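Local coordinates for hypothetical protein (Staphylococcus aureus subsp. aureus, PDB 2ETS) that is of unknown function but represents the DUF1798 family of bacterial proteins, which adopt a four-helical bundle fold, at residues I21-N26 against T51-S56. Numbering follows the deposited sequence.
Sequences IYEVNN and TEHIDS
Glu23 and His53 reach for each other from opposite directions and join helix 12-37 to helix 43-63 through a His-carboxylate hydrogen bond. His53 NE2 donates to Glu23 OE2 at 2.6 Å, with an N-H...O angle of 152°. The acceptor sits at the edge of the imidazole, close to its plane, yet the nitrogen meets OE2 from above the carboxylate plane; the planes of the two groups are 65° apart. The carboxylate is gripped twice, since OE1 is hydrogen-bonded to the hydroxyl of Tyr50, one turn before Ile54 on helix 43-63; this second bond should limit rotation of the carboxylate.

Both helices belong to the four-helical bundle of this family, and here their backbones come nearest at Glu23 and Ile54, whose CA atoms are 8.0 Å apart.

The apolar part of the contact is made by Ile54, whose CD1 lies 3.9 Å from Glu23 CG and touches CB as well; the same methyl also lies against the carboxylate carbon CD. A bend at chi2 (-67°) folds the Glu23 chain, its methylenes against this methyl while the carboxylate meets His53. Ile54 also packs on Ile86 and Ser90 of helix 76-92, and Glu23 touches Ile57.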
loop_
_atom_site.group_PDB
_atom_site.type_symbol
_atom_site.label_atom_id
_atom_site.label_comp_id
_atom_site.label_asym_id
_atom_site.label_seq_id
_atom_site.Cartn_x
_atom_site.Cartn_y
_atom_site.Cartn_z
ATOM N N ILE A 21 -4.594 -3.823 -2.614
ATOM C CA ILE A 21 -4.776 -3.341 -3.974
ATOM C C ILE A 21 -5.825 -2.233 -4.038
ATOM O O ILE A 21 -5.544 -1.113 -4.540
ATOM C CB ILE A 21 -5.096 -4.500 -4.941
ATOM C CG1 ILE A 21 -3.793 -5.324 -5.130
ATOM C CG2 ILE A 21 -5.568 -3.965 -6.304
ATOM C CD1 ILE A 21 -3.958 -6.604 -5.945
ATOM N N TYR A 22 -7.001 -2.523 -3.502
ATOM C CA TYR A 22 -8.068 -1.515 -3.392
ATOM C C TYR A 22 -7.532 -0.257 -2.702
ATOM O O TYR A 22 -7.728 0.859 -3.197
ATOM C CB TYR A 22 -9.302 -2.059 -2.646
ATOM C CG TYR A 22 -10.245 -0.965 -2.115
ATOM C CD1 TYR A 22 -11.292 -0.416 -2.903
ATOM C CD2 TYR A 22 -10.100 -0.492 -0.833
ATOM C CE1 TYR A 22 -12.143 0.590 -2.387
ATOM C CE2 TYR A 22 -10.943 0.484 -0.315
ATOM C CZ TYR A 22 -11.929 1.038 -1.083
ATOM O OH TYR A 22 -12.680 2.013 -0.458
ATOM N N GLU A 23 -6.851 -0.446 -1.555
ATOM C CA GLU A 23 -6.380 0.701 -0.786
ATOM C C GLU A 23 -5.326 1.576 -1.525
ATOM O O GLU A 23 -5.364 2.810 -1.459
ATOM C CB GLU A 23 -5.873 0.237 0.566
ATOM C CG GLU A 23 -7.002 -0.122 1.540
ATOM C CD GLU A 23 -7.845 1.077 1.963
ATOM O OE1 GLU A 23 -7.607 2.196 1.438
ATOM O OE2 GLU A 23 -8.741 0.897 2.832
ATOM N N VAL A 24 -4.408 0.927 -2.243
ATOM C CA VAL A 24 -3.408 1.645 -3.034
ATOM C C VAL A 24 -4.105 2.473 -4.169
ATOM O O VAL A 24 -3.703 3.604 -4.484
ATOM C CB VAL A 24 -2.362 0.653 -3.562
ATOM C CG1 VAL A 24 -1.423 1.298 -4.553
ATOM C CG2 VAL A 24 -1.552 0.059 -2.383
ATOM N N ASN A 25 -5.144 1.919 -4.775
ATOM C CA ASN A 25 -5.986 2.706 -5.689
ATOM C C ASN A 25 -6.660 3.906 -5.038
ATOM O O ASN A 25 -6.710 4.988 -5.570
ATOM C CB ASN A 25 -7.039 1.820 -6.311
ATOM C CG ASN A 25 -6.457 0.868 -7.305
ATOM O OD1 ASN A 25 -5.616 1.252 -8.123
ATOM N ND2 ASN A 25 -6.886 -0.392 -7.247
ATOM N N ASN A 26 -7.149 3.711 -3.849
ATOM C CA ASN A 26 -7.707 4.788 -3.091
ATOM C C ASN A 26 -6.679 5.865 -2.821
ATOM O O ASN A 26 -6.996 7.038 -2.845
ATOM C CB ASN A 26 -8.192 4.227 -1.754
ATOM C CG ASN A 26 -9.289 5.015 -1.185
ATOM O OD1 ASN A 26 -10.220 5.375 -1.889
ATOM N ND2 ASN A 26 -9.216 5.289 0.114
ATOM N N THR A 51 -3.864 6.157 7.961
ATOM C CA THR A 51 -2.572 5.435 8.076
ATOM C C THR A 51 -2.650 4.350 9.136
ATOM O O THR A 51 -2.096 3.284 8.970
ATOM C CB THR A 51 -1.430 6.373 8.434
ATOM O OG1 THR A 51 -1.730 7.009 9.684
ATOM C CG2 THR A 51 -1.219 7.396 7.339
ATOM N N GLU A 52 -3.354 4.609 10.219
ATOM C CA GLU A 52 -3.592 3.559 11.212
ATOM C C GLU A 52 -4.424 2.389 10.664
ATOM O O GLU A 52 -4.175 1.243 11.011
ATOM C CB GLU A 52 -4.253 4.153 12.444
ATOM C CG GLU A 52 -3.304 5.037 13.236
ATOM C CD GLU A 52 -3.922 5.537 14.534
ATOM O OE1 GLU A 52 -5.154 5.357 14.733
ATOM O OE2 GLU A 52 -3.165 6.112 15.346
ATOM N N HIS A 53 -5.395 2.667 9.801
ATOM C CA HIS A 53 -6.186 1.595 9.182
ATOM C C HIS A 53 -5.290 0.787 8.232
ATOM O O HIS A 53 -5.371 -0.441 8.168
ATOM C CB HIS A 53 -7.411 2.176 8.467
ATOM C CG HIS A 53 -7.940 1.339 7.342
ATOM N ND1 HIS A 53 -8.726 0.219 7.535
ATOM C CD2 HIS A 53 -7.857 1.513 5.998
ATOM C CE1 HIS A 53 -9.060 -0.287 6.360
ATOM N NE2 HIS A 53 -8.547 0.479 5.408
ATOM N N ILE A 54 -4.444 1.482 7.496
ATOM C CA ILE A 54 -3.441 0.803 6.650
ATOM C C ILE A 54 -2.446 -0.055 7.495
ATOM O O ILE A 54 -2.138 -1.202 7.138
ATOM C CB ILE A 54 -2.682 1.818 5.788
ATOM C CG1 ILE A 54 -3.627 2.569 4.822
ATOM C CG2 ILE A 54 -1.539 1.138 4.998
ATOM C CD1 ILE A 54 -4.529 1.694 3.951
ATOM N N ASP A 55 -1.971 0.492 8.618
ATOM C CA ASP A 55 -1.127 -0.277 9.522
ATOM C C ASP A 55 -1.823 -1.564 9.983
ATOM O O ASP A 55 -1.164 -2.599 10.094
ATOM C CB ASP A 55 -0.702 0.555 10.752
ATOM C CG ASP A 55 0.178 1.743 10.386
ATOM O OD1 ASP A 55 0.715 1.765 9.253
ATOM O OD2 ASP A 55 0.269 2.685 11.199
ATOM N N SER A 56 -3.142 -1.511 10.229
ATOM C CA SER A 56 -3.877 -2.700 10.675
ATOM C C SER A 56 -3.800 -3.772 9.597
ATOM O O SER A 56 -3.516 -4.916 9.894
ATOM C CB SER A 56 -5.353 -2.404 11.059
#